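Long-range contact in acidocalcisomal pyrophosphatase (Trypanosoma brucei brucei, PDB 5C5V), which probably hydrolyses inorganic pyrophosphate to phosphate, with magnesium ions as cofactor: residues Pro128-Val140 against Thr147-Pro159. Residues are numbered along the deposited sequence; the frame is centred on the assembly and turned at random.
Sequences PWHDIPLYVRDLV and TPMNRYNFICEIP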
loop_
_atom_site.group_PDB
_atom_site.type_symbol
_atom_site.label_atom_id
_atom_site.label_comp_id
_atom_site.label_asym_id
_atom_site.label_seq_id
_atom_site.Cartn_x
_atom_site.Cartn_y
_atom_site.Cartn_z
ATOM N N PRO A 128 17.709 21.258 -17.588
ATOM C CA PRO A 128 16.644 20.377 -17.095
ATOM C C PRO A 128 15.441 20.417 -18.031
ATOM O O PRO A 128 14.732 19.439 -18.192
ATOM C CB PRO A 128 16.294 20.982 -15.735
ATOM C CG PRO A 128 16.662 22.406 -15.863
ATOM C CD PRO A 128 17.916 22.408 -16.693
ATOM N N TRP A 129 15.232 21.562 -18.660
ATOM C CA TRP A 129 14.163 21.743 -19.630
ATOM C C TRP A 129 14.407 20.964 -20.932
ATOM O O TRP A 129 13.553 20.203 -21.380
ATOM C CB TRP A 129 14.020 23.235 -19.920
ATOM C CG TRP A 129 12.857 23.623 -20.765
ATOM C CD1 TRP A 129 11.774 22.857 -21.086
ATOM C CD2 TRP A 129 12.657 24.893 -21.399
ATOM N NE1 TRP A 129 10.904 23.575 -21.878
ATOM C CE2 TRP A 129 11.430 24.824 -22.094
ATOM C CE3 TRP A 129 13.399 26.077 -21.451
ATOM C CZ2 TRP A 129 10.932 25.896 -22.836
ATOM C CZ3 TRP A 129 12.906 27.134 -22.188
ATOM C CH2 TRP A 129 11.679 27.039 -22.865
ATOM N N HIS A 130 15.575 21.140 -21.543
ATOM C CA HIS A 130 15.777 20.566 -22.869
ATOM C C HIS A 130 16.361 19.168 -22.847
ATOM O O HIS A 130 16.084 18.380 -23.732
ATOM C CB HIS A 130 16.670 21.473 -23.716
ATOM C CG HIS A 130 16.186 22.888 -23.773
ATOM N ND1 HIS A 130 14.897 23.212 -24.130
ATOM C CD2 HIS A 130 16.814 24.056 -23.504
ATOM C CE1 HIS A 130 14.748 24.524 -24.080
ATOM N NE2 HIS A 130 15.892 25.057 -23.698
ATOM N N ASP A 131 17.168 18.852 -21.847
ATOM C CA ASP A 131 17.987 17.651 -21.935
ATOM C C ASP A 131 17.479 16.449 -21.133
ATOM O O ASP A 131 17.921 15.326 -21.373
ATOM C CB ASP A 131 19.409 17.995 -21.527
ATOM C CG ASP A 131 20.044 18.965 -22.492
ATOM O OD1 ASP A 131 20.068 18.653 -23.698
ATOM O OD2 ASP A 131 20.474 20.050 -22.057
ATOM N N ILE A 132 16.563 16.670 -20.200
ATOM C CA ILE A 132 15.904 15.556 -19.524
ATOM C C ILE A 132 14.766 15.035 -20.388
ATOM O O ILE A 132 13.896 15.804 -20.784
ATOM C CB ILE A 132 15.359 15.956 -18.144
ATOM C CG1 ILE A 132 16.506 16.381 -17.226
ATOM C CG2 ILE A 132 14.604 14.795 -17.521
ATOM C CD1 ILE A 132 16.042 16.909 -15.883
ATOM N N PRO A 133 14.784 13.729 -20.712
ATOM C CA PRO A 133 13.742 13.181 -21.589
ATOM C C PRO A 133 12.364 13.336 -20.956
ATOM O O PRO A 133 12.209 13.090 -19.767
ATOM C CB PRO A 133 14.122 11.696 -21.729
ATOM C CG PRO A 133 15.520 11.588 -21.247
ATOM C CD PRO A 133 15.711 12.686 -20.238
ATOM N N LEU A 134 11.391 13.768 -21.746
ATOM C CA LEU A 134 10.013 13.849 -21.308
ATOM C C LEU A 134 9.475 12.437 -21.068
ATOM O O LEU A 134 8.904 12.151 -20.017
ATOM C CB LEU A 134 9.164 14.584 -22.352
ATOM C CG LEU A 134 7.647 14.574 -22.166
ATOM C CD1 LEU A 134 7.258 15.143 -20.802
ATOM C CD2 LEU A 134 7.000 15.364 -23.296
ATOM N N TYR A 135 9.688 11.564 -22.054
ATOM C CA TYR A 135 9.255 10.170 -21.995
ATOM C C TYR A 135 10.345 9.280 -21.416
ATOM O O TYR A 135 11.496 9.338 -21.861
ATOM C CB TYR A 135 8.888 9.664 -23.386
ATOM C CG TYR A 135 7.736 10.405 -24.002
ATOM C CD1 TYR A 135 6.423 10.020 -23.743
ATOM C CD2 TYR A 135 7.953 11.497 -24.834
ATOM C CE1 TYR A 135 5.360 10.703 -24.291
ATOM C CE2 TYR A 135 6.894 12.189 -25.388
ATOM C CZ TYR A 135 5.598 11.782 -25.108
ATOM O OH TYR A 135 4.532 12.456 -25.644
ATOM N N VAL A 136 9.984 8.446 -20.442
ATOM C CA VAL A 136 10.914 7.460 -19.904
ATOM C C VAL A 136 10.824 6.195 -20.743
ATOM O O VAL A 136 9.847 5.448 -20.663
ATOM C CB VAL A 136 10.614 7.131 -18.423
ATOM C CG1 VAL A 136 11.639 6.137 -17.880
ATOM C CG2 VAL A 136 10.590 8.424 -17.586
ATOM N N ARG A 137 11.831 5.967 -21.572
ATOM C CA ARG A 137 11.798 4.864 -22.524
ATOM C C ARG A 137 12.826 3.807 -22.154
ATOM O O ARG A 137 14.028 4.073 -22.172
ATOM C CB ARG A 137 12.088 5.375 -23.947
ATOM C CG ARG A 137 11.100 6.413 -24.484
ATOM C CD ARG A 137 11.732 7.278 -25.597
ATOM N NE ARG A 137 12.076 6.512 -26.795
ATOM C CZ ARG A 137 13.314 6.333 -27.271
ATOM N NH1 ARG A 137 14.376 6.853 -26.648
ATOM N NH2 ARG A 137 13.489 5.618 -28.381
ATOM N N ASP A 138 12.373 2.595 -21.868
ATOM C CA ASP A 138 13.321 1.497 -21.676
ATOM C C ASP A 138 13.971 1.129 -22.998
ATOM O O ASP A 138 13.288 1.033 -24.015
ATOM C CB ASP A 138 12.618 0.263 -21.107
ATOM C CG ASP A 138 12.352 0.370 -19.630
ATOM O OD1 ASP A 138 13.200 0.955 -18.907
ATOM O OD2 ASP A 138 11.277 -0.116 -19.201
ATOM N N LEU A 139 15.281 0.898 -22.975
ATOM C CA LEU A 139 15.996 0.435 -24.163
ATOM C C LEU A 139 15.353 -0.846 -24.695
ATOM O O LEU A 139 15.063 -0.973 -25.885
ATOM C CB LEU A 139 17.484 0.208 -23.858
ATOM N N VAL A 140 15.140 -1.799 -23.799
ATOM C CA VAL A 140 14.376 -2.985 -24.131
ATOM C C VAL A 140 13.061 -2.891 -23.359
ATOM O O VAL A 140 13.040 -2.957 -22.125
ATOM C CB VAL A 140 15.146 -4.280 -23.779
ATOM C CG1 VAL A 140 14.338 -5.500 -24.153
ATOM C CG2 VAL A 140 16.466 -4.301 -24.496
ATOM N N THR A 147 -0.280 -3.016 -23.305
ATOM C CA THR A 147 -0.336 -1.927 -22.334
ATOM C C THR A 147 0.474 -0.708 -22.825
ATOM O O THR A 147 1.680 -0.814 -23.075
ATOM C CB THR A 147 0.150 -2.410 -20.956
ATOM O OG1 THR A 147 1.248 -1.608 -20.503
ATOM C CG2 THR A 147 0.570 -3.872 -21.033
ATOM N N PRO A 148 -0.195 0.455 -22.969
ATOM C CA PRO A 148 0.475 1.651 -23.499
ATOM C C PRO A 148 1.339 2.338 -22.441
ATOM O O PRO A 148 1.180 2.085 -21.258
ATOM C CB PRO A 148 -0.697 2.554 -23.941
ATOM C CG PRO A 148 -1.982 1.836 -23.466
ATOM C CD PRO A 148 -1.557 0.766 -22.504
ATOM N N MET A 149 2.254 3.188 -22.886
ATOM C CA MET A 149 3.256 3.754 -22.004
ATOM C C MET A 149 2.642 4.918 -21.250
ATOM O O MET A 149 1.794 5.634 -21.795
ATOM C CB MET A 149 4.494 4.216 -22.793
ATOM C CG MET A 149 4.850 3.365 -24.032
ATOM N N ASN A 150 3.033 5.082 -19.990
ATOM C CA ASN A 150 2.643 6.244 -19.201
ATOM C C ASN A 150 3.704 6.460 -18.153
ATOM O O ASN A 150 3.487 6.206 -16.975
ATOM C CB ASN A 150 1.269 6.055 -18.551
ATOM C CG ASN A 150 0.722 7.352 -17.905
ATOM O OD1 ASN A 150 1.440 8.339 -17.729
ATOM N ND2 ASN A 150 -0.546 7.326 -17.528
ATOM N N ARG A 151 4.868 6.909 -18.590
ATOM C CA ARG A 151 5.977 7.099 -17.684
ATOM C C ARG A 151 6.705 8.355 -18.137
ATOM O O ARG A 151 7.401 8.356 -19.160
ATOM C CB ARG A 151 6.900 5.876 -17.668
ATOM C CG ARG A 151 7.937 5.904 -16.543
ATOM C CD ARG A 151 8.792 4.609 -16.471
ATOM N NE ARG A 151 8.095 3.561 -15.726
ATOM C CZ ARG A 151 8.225 3.313 -14.411
ATOM N NH1 ARG A 151 9.061 4.021 -13.646
ATOM N NH2 ARG A 151 7.522 2.321 -13.869
ATOM N N TYR A 152 6.495 9.429 -17.385
ATOM C CA TYR A 152 6.999 10.747 -17.712
ATOM C C TYR A 152 7.981 11.252 -16.677
ATOM O O TYR A 152 7.823 10.996 -15.499
ATOM C CB TYR A 152 5.837 11.738 -17.822
ATOM C CG TYR A 152 4.882 11.465 -18.956
ATOM C CD1 TYR A 152 5.059 12.086 -20.191
ATOM C CD2 TYR A 152 3.815 10.589 -18.805
ATOM C CE1 TYR A 152 4.191 11.851 -21.243
ATOM C CE2 TYR A 152 2.938 10.345 -19.847
ATOM C CZ TYR A 152 3.130 10.978 -21.072
ATOM O OH TYR A 152 2.275 10.751 -22.130
ATOM N N ASN A 153 8.981 12.005 -17.096
ATOM C CA ASN A 153 9.840 12.646 -16.120
ATOM C C ASN A 153 9.219 13.941 -15.621
ATOM O O ASN A 153 8.763 14.774 -16.408
ATOM C CB ASN A 153 11.227 12.901 -16.691
ATOM C CG ASN A 153 12.146 11.723 -16.488
ATOM O OD1 ASN A 153 12.085 11.060 -15.455
ATOM N ND2 ASN A 153 12.980 11.434 -17.479
ATOM N N PHE A 154 9.199 14.078 -14.301
ATOM C CA PHE A 154 8.635 15.235 -13.630
ATOM C C PHE A 154 9.760 15.950 -12.917
ATOM O O PHE A 154 10.497 15.344 -12.138
ATOM C CB PHE A 154 7.526 14.796 -12.649
ATOM C CG PHE A 154 7.114 15.852 -11.630
ATOM C CD1 PHE A 154 6.237 16.869 -11.971
ATOM C CD2 PHE A 154 7.563 15.790 -10.320
ATOM C CE1 PHE A 154 5.824 17.828 -11.013
ATOM C CE2 PHE A 154 7.154 16.740 -9.359
ATOM C CZ PHE A 154 6.292 17.760 -9.709
ATOM N N ILE A 155 9.916 17.231 -13.206
ATOM C CA ILE A 155 10.893 18.031 -12.490
ATOM C C ILE A 155 10.209 18.779 -11.367
ATOM O O ILE A 155 9.368 19.644 -11.620
ATOM C CB ILE A 155 11.598 19.034 -13.411
ATOM C CG1 ILE A 155 12.251 18.295 -14.583
ATOM C CG2 ILE A 155 12.615 19.857 -12.620
ATOM C CD1 ILE A 155 12.606 19.194 -15.742
ATOM N N CYS A 156 10.547 18.439 -10.129
ATOM C CA CYS A 156 9.964 19.136 -8.994
ATOM C C CYS A 156 10.651 20.478 -8.757
ATOM O O CYS A 156 11.841 20.537 -8.463
ATOM C CB CYS A 156 10.042 18.287 -7.726
ATOM S SG CYS A 156 9.333 19.111 -6.267
ATOM N N GLU A 157 9.880 21.548 -8.885
ATOM C CA GLU A 157 10.328 22.904 -8.578
ATOM C C GLU A 157 9.934 23.280 -7.144
ATOM O O GLU A 157 10.702 23.915 -6.416
ATOM C CB GLU A 157 9.720 23.893 -9.576
ATOM C CG GLU A 157 10.140 23.615 -11.018
ATOM C CD GLU A 157 9.317 24.355 -12.071
ATOM O OE1 GLU A 157 8.084 24.523 -11.886
ATOM O OE2 GLU A 157 9.913 24.747 -13.106
ATOM N N ILE A 158 8.725 22.891 -6.744
ATOM C CA ILE A 158 8.200 23.259 -5.432
ATOM C C ILE A 158 7.700 22.064 -4.630
ATOM O O ILE A 158 6.612 21.536 -4.880
ATOM C CB ILE A 158 7.075 24.281 -5.576
ATOM C CG1 ILE A 158 7.605 25.507 -6.321
ATOM C CG2 ILE A 158 6.501 24.663 -4.200
ATOM C CD1 ILE A 158 6.550 26.543 -6.572
ATOM N N PRO A 159 8.487 21.651 -3.645
ATOM C CA PRO A 159 8.123 20.456 -2.901
ATOM C C PRO A 159 6.836 20.622 -2.104
ATOM O O PRO A 159 6.436 21.723 -1.730
ATOM C CB PRO A 159 9.318 20.250 -1.965
ATOM C CG PRO A 159 10.446 20.968 -2.639
ATOM C CD PRO A 159 9.784 22.179 -3.211
HETATM O O HOH W 1 1.965 12.391 -24.082
#
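With CG anti to the carbonyl carbon in both residues (chi1 -62° and -65°), the rings of Tyr135 and Tyr152 lie side by side, pointing the same way from a single antiparallel beta bridge. The bridge fastens the segment Pro128-Val140, a short, weakly bonded helix running into a loop, to strand 152-156 of the OB-fold barrel of family I pyrophosphatases, and illustrates how one bridge can pin a loop that side chains then secure. Tyr135-Tyr152 is the non-hydrogen-bonded pair, flanked by two backbone bonds: Val136 N to Arg151 O (2.9 Å) and Asn153 N to Leu134 O (2.9 Å). The rings meet obliquely, planes at 45°, with Tyr135 CE1 3.5 Å from Tyr152 CE1, and one water joins their hydroxyls, 3.0 Å from Tyr135 OH and 2.6 Å from Tyr152 OH. Leu134 CD1 lies at the edge of the Tyr152 ring, near its plane; helix 316-336 touches both side chains.

Beyond the bridge, the Asn153 amide extends the polar grip: ND2 donates to Pro133 O (2.9 Å), which lies close to the amide plane, a bond that fixes the rotation of that group. Thr142 of the second subunit packs on Asn153. Val136 lies between this amide, which its CG2 meets, and the aliphatic part of Arg151, whose chain, CG anti to the backbone N, bends at its third torsion; Val136 CG1 is 3.5 Å from Arg151 CD. Further along, the Ile155 side chain points at helix 128-131: its CD1 methyl packs with Pro128 CB and Ile132 CD1 and makes van der Waals contact with Pro128 O at 3.3 Å.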